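PDB 3IFT: glycine cleavage system H protein, which probably carries the methylamine group of glycine from the P protein to the T protein of the glycine cleavage system on a covalently bound lipoyl cofactor. Local coordinates for residues V35-Y40 with S76-P81; A80-K85 with E124-T129. One frame throughout, in Å; residues are numbered along the deposited sequence.

Interaction 1 of 2, residues V35-Y40 with S76-P81; sequences VGITDY and SDLYAP
Thr38 OG1, on the residue following the Ile37 that packs against Leu78, is gripped twice: it caps Ala41 N at the start of helix 39-45 and is hydrogen-bonded to Tyr136 OH. Just ahead of this N-cap, strand 32-37 meets the end of strand 75-79, at Leu78, and the loop just past it, at Pro81. At the loop, Val35 and Pro81 reach toward each other. Val35 holds CG1 anti to its backbone nitrogen (chi1 -177°), which presents both methyls to the proline ring: Val35 CG1 lies 3.7 Å from Pro81 CG, and Val35 CG2 lies 4.0 Å from the same carbon. Pro81 CD closes the group, 4.1 Å from either methyl.

The second point is narrower. Ile37 CG2 touches Leu78 CD2 at 3.7 Å, and the two side chains cross at about a right angle, with one methyl of each in contact. In Ile37, CG1 stands between the backbone nitrogen and carbonyl carbon (chi1 57°), which leaves CG2 beside the nitrogen to face the leucine. Glu23 of strand 23-29 packs on Val35, Leu78 and Pro81, and its OE2 accepts a hydrogen bond from Tyr79 N.

In the lipoyl-binding fold this joins the larger antiparallel sheet to strand 75-79, an edge strand of the three-stranded one, and to the loop leaving it, with the side chain of Ile37 about 11 Å from that of Lys73, the predicted lipoyl attachment point. Between these two segments the contact is buried hydrocarbon surface, an attraction that depends on shape and closeness more than on direction.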
# COMPACT_ATOMS: atom_id res chain seq x y z
N VAL A 35 -4.67 -0.61 0.11
CA VAL A 35 -3.28 -0.30 0.12
C VAL A 35 -2.51 -1.11 -0.90
O VAL A 35 -2.72 -2.32 -1.08
CB VAL A 35 -2.72 -0.59 1.54
CG1 VAL A 35 -1.29 -0.23 1.65
CG2 VAL A 35 -3.56 0.19 2.60
N GLY A 36 -1.58 -0.44 -1.57
CA GLY A 36 -0.64 -1.09 -2.45
C GLY A 36 0.64 -0.31 -2.44
O GLY A 36 0.86 0.60 -1.61
N ILE A 37 1.52 -0.68 -3.35
CA ILE A 37 2.74 0.07 -3.55
C ILE A 37 2.61 0.88 -4.80
O ILE A 37 1.86 0.55 -5.72
CB ILE A 37 4.01 -0.80 -3.59
CG1 ILE A 37 3.93 -1.87 -4.70
CG2 ILE A 37 4.28 -1.42 -2.23
CD1 ILE A 37 5.28 -2.50 -4.94
N THR A 38 3.34 1.98 -4.84
CA THR A 38 3.21 2.90 -5.95
C THR A 38 3.84 2.34 -7.23
O THR A 38 4.58 1.39 -7.20
CB THR A 38 3.82 4.23 -5.54
OG1 THR A 38 5.22 4.05 -5.34
CG2 THR A 38 3.15 4.70 -4.21
N ASP A 39 3.53 2.96 -8.34
CA ASP A 39 4.23 2.72 -9.59
C ASP A 39 5.72 2.85 -9.47
O ASP A 39 6.46 2.01 -9.96
CB ASP A 39 3.71 3.69 -10.61
CG ASP A 39 4.22 3.41 -11.99
OD1 ASP A 39 4.59 2.27 -12.27
OD2 ASP A 39 4.21 4.37 -12.80
N TYR A 40 6.17 3.89 -8.78
CA TYR A 40 7.58 4.09 -8.54
C TYR A 40 8.17 2.92 -7.77
O TYR A 40 9.20 2.43 -8.13
CB TYR A 40 7.76 5.37 -7.74
CG TYR A 40 9.12 5.52 -7.13
CD1 TYR A 40 10.13 6.18 -7.83
CD2 TYR A 40 9.40 5.03 -5.87
CE1 TYR A 40 11.37 6.35 -7.30
CE2 TYR A 40 10.66 5.17 -5.33
CZ TYR A 40 11.64 5.87 -6.04
OH TYR A 40 12.91 6.07 -5.54
N SER A 76 11.38 -5.46 -0.02
CA SER A 76 10.98 -4.23 0.65
C SER A 76 9.88 -4.53 1.64
O SER A 76 8.90 -5.18 1.31
CB SER A 76 10.49 -3.23 -0.37
OG SER A 76 10.58 -1.92 0.18
N ASP A 77 10.06 -4.04 2.86
CA ASP A 77 9.05 -4.17 3.88
C ASP A 77 7.82 -3.39 3.48
O ASP A 77 7.90 -2.36 2.84
CB ASP A 77 9.59 -3.68 5.23
CG ASP A 77 10.50 -4.69 5.89
OD1 ASP A 77 10.48 -5.88 5.51
OD2 ASP A 77 11.21 -4.31 6.83
N LEU A 78 6.68 -3.93 3.84
CA LEU A 78 5.41 -3.27 3.70
C LEU A 78 5.03 -2.78 5.07
O LEU A 78 5.18 -3.51 6.03
CB LEU A 78 4.37 -4.27 3.20
CG LEU A 78 4.61 -4.75 1.77
CD1 LEU A 78 3.63 -5.84 1.33
CD2 LEU A 78 4.58 -3.51 0.84
N TYR A 79 4.56 -1.56 5.16
CA TYR A 79 4.13 -0.98 6.43
C TYR A 79 2.64 -0.71 6.41
O TYR A 79 2.08 -0.37 5.38
CB TYR A 79 4.87 0.31 6.67
CG TYR A 79 6.35 0.14 6.64
CD1 TYR A 79 7.03 -0.36 7.74
CD2 TYR A 79 7.07 0.42 5.50
CE1 TYR A 79 8.38 -0.53 7.72
CE2 TYR A 79 8.44 0.25 5.48
CZ TYR A 79 9.07 -0.22 6.60
OH TYR A 79 10.43 -0.39 6.60
N ALA A 80 1.99 -0.87 7.55
CA ALA A 80 0.61 -0.44 7.72
C ALA A 80 0.64 1.09 7.62
O ALA A 80 1.32 1.76 8.41
CB ALA A 80 0.05 -0.94 9.05
N PRO A 81 -0.01 1.67 6.59
CA PRO A 81 0.02 3.13 6.55
C PRO A 81 -0.87 3.74 7.63
O PRO A 81 -0.63 4.84 8.06
CB PRO A 81 -0.54 3.46 5.14
CG PRO A 81 -0.65 2.17 4.45
CD PRO A 81 -0.86 1.16 5.50

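Interaction 2 of 2, residues A80-K85 with E124-T129; sequences APISGK and ESALTT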
# COMPACT_ATOMS: atom_id res chain seq x y z
N ALA A 80 1.99 -0.87 7.55
CA ALA A 80 0.61 -0.44 7.72
C ALA A 80 0.64 1.09 7.62
O ALA A 80 1.32 1.76 8.41
CB ALA A 80 0.05 -0.94 9.05
N PRO A 81 -0.01 1.67 6.59
CA PRO A 81 0.02 3.13 6.55
C PRO A 81 -0.87 3.74 7.63
O PRO A 81 -0.63 4.84 8.06
CB PRO A 81 -0.54 3.46 5.14
CG PRO A 81 -0.65 2.17 4.45
CD PRO A 81 -0.86 1.16 5.50
N ILE A 82 -1.85 2.97 8.08
CA ILE A 82 -2.74 3.38 9.16
C ILE A 82 -2.98 2.22 10.10
O ILE A 82 -2.65 1.09 9.79
CB ILE A 82 -4.11 3.88 8.63
CG1 ILE A 82 -4.86 2.79 7.87
CG2 ILE A 82 -3.91 5.13 7.79
CD1 ILE A 82 -6.43 2.92 7.93
N SER A 83 -3.49 2.53 11.28
CA SER A 83 -3.86 1.53 12.24
C SER A 83 -5.22 1.03 11.87
O SER A 83 -6.10 1.78 11.45
CB SER A 83 -3.90 2.12 13.67
OG SER A 83 -2.60 2.50 14.05
N GLY A 84 -5.40 -0.26 12.02
CA GLY A 84 -6.72 -0.84 11.77
C GLY A 84 -6.56 -2.33 11.79
O GLY A 84 -5.70 -2.85 12.47
N LYS A 85 -7.40 -3.02 11.05
CA LYS A 85 -7.31 -4.44 10.92
C LYS A 85 -7.29 -4.76 9.46
O LYS A 85 -8.03 -4.19 8.70
CB LYS A 85 -8.53 -5.15 11.58
N GLU A 124 -10.87 9.58 8.81
CA GLU A 124 -10.76 11.01 8.56
C GLU A 124 -9.41 11.50 9.12
O GLU A 124 -8.58 12.07 8.40
CB GLU A 124 -11.91 11.75 9.24
N SER A 125 -9.20 11.18 10.38
CA SER A 125 -7.99 11.55 11.10
C SER A 125 -6.76 10.76 10.64
O SER A 125 -5.76 11.36 10.31
CB SER A 125 -8.24 11.41 12.59
OG SER A 125 -9.28 12.32 12.91
N ALA A 126 -6.85 9.42 10.62
CA ALA A 126 -5.76 8.58 10.10
C ALA A 126 -5.18 9.17 8.82
O ALA A 126 -3.97 9.28 8.69
CB ALA A 126 -6.24 7.15 9.84
N LEU A 127 -6.03 9.63 7.90
CA LEU A 127 -5.54 10.08 6.60
C LEU A 127 -4.62 11.29 6.70
O LEU A 127 -3.83 11.53 5.80
CB LEU A 127 -6.69 10.33 5.62
CG LEU A 127 -7.61 9.15 5.29
CD1 LEU A 127 -8.93 9.61 4.62
CD2 LEU A 127 -6.90 8.10 4.43
N THR A 128 -4.68 12.02 7.82
CA THR A 128 -3.88 13.23 8.01
C THR A 128 -2.39 12.98 8.19
O THR A 128 -1.60 13.90 8.04
CB THR A 128 -4.37 14.04 9.27
OG1 THR A 128 -4.02 13.33 10.47
CG2 THR A 128 -5.88 14.23 9.21
N THR A 129 -2.01 11.75 8.56
CA THR A 129 -0.62 11.38 8.61
C THR A 129 -0.07 11.08 7.20
O THR A 129 1.13 10.90 7.05
CB THR A 129 -0.38 10.12 9.46
OG1 THR A 129 -1.20 9.04 8.95
CG2 THR A 129 -0.70 10.38 10.97
O HOH W 1 -0.54 6.76 10.04
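Ile82 and Ala126 point their CB atoms at each other, and the touch is methyl against methyl: Ile82 CG2 sits 3.7 Å from Ala126 CB. Ile82 CB follows at 4.1 Å from the same alanine methyl, so the short side chain meets the branch point of the isoleucine. The torsion explains which branch arrives. With chi1 at 62°, Ile82 CG1 is tucked between its own backbone nitrogen and carbonyl carbon, and CG2 is left beside the nitrogen, facing the alanine. Ile82 also packs on Val33, Ile113 and Val115.

One residue before Ile82 and three after Ala126 the contact turns polar. Pro81 O and Thr129 OG1 are 4.3 Å apart, too far for a direct bond, and a water bridges them, donating to Pro81 O at 2.8 Å and to Thr129 OG1 at 2.6 Å.

In the fold, this is where the helical segment 124-129 covers part of the six-stranded antiparallel sheet, with the link from strand 75-79 to strand 84-89 contributing Ile82, which touches both Ala126 and the sheet. Leu127 extends that cover onto Arg27 of strand 23-29.

The threonine that takes the water is itself turned back on the helix. Thr129 OG1 donates to Ala126 O at 2.8 Å, nearly in line with the carbonyl (165° at the oxygen), and Thr129 N gives the same oxygen a second bond. Water and carbonyl together thus fix the hydroxyl, which accepts from one and donates to the other. A residue earlier the doubled grip on a carbonyl recurs: Thr128 OG1 lies in the carbonyl plane of Ser125 and donates to Ser125 O at 2.6 Å, while Thr128 N bonds to that oxygen as well.

The centres of the two contacts are 14 Å apart, and they share Ala80 and Pro81. Along the chain, 35-40 comes first, then 76-81, which overlaps 80-85, and 124-129 last. Pro81 takes part in both: its ring packs on Val35 and its carbonyl oxygen reaches Thr129 through water. Both contacts reach the six-stranded sheet, interaction 1 deep near the centre of the chain and interaction 2 about 12 Å from it. The link between strands 75-79 and 84-89, which follows the hairpin with the predicted lipoyl site, thus touches strand 32-37 at one contact and 124-129 at the other.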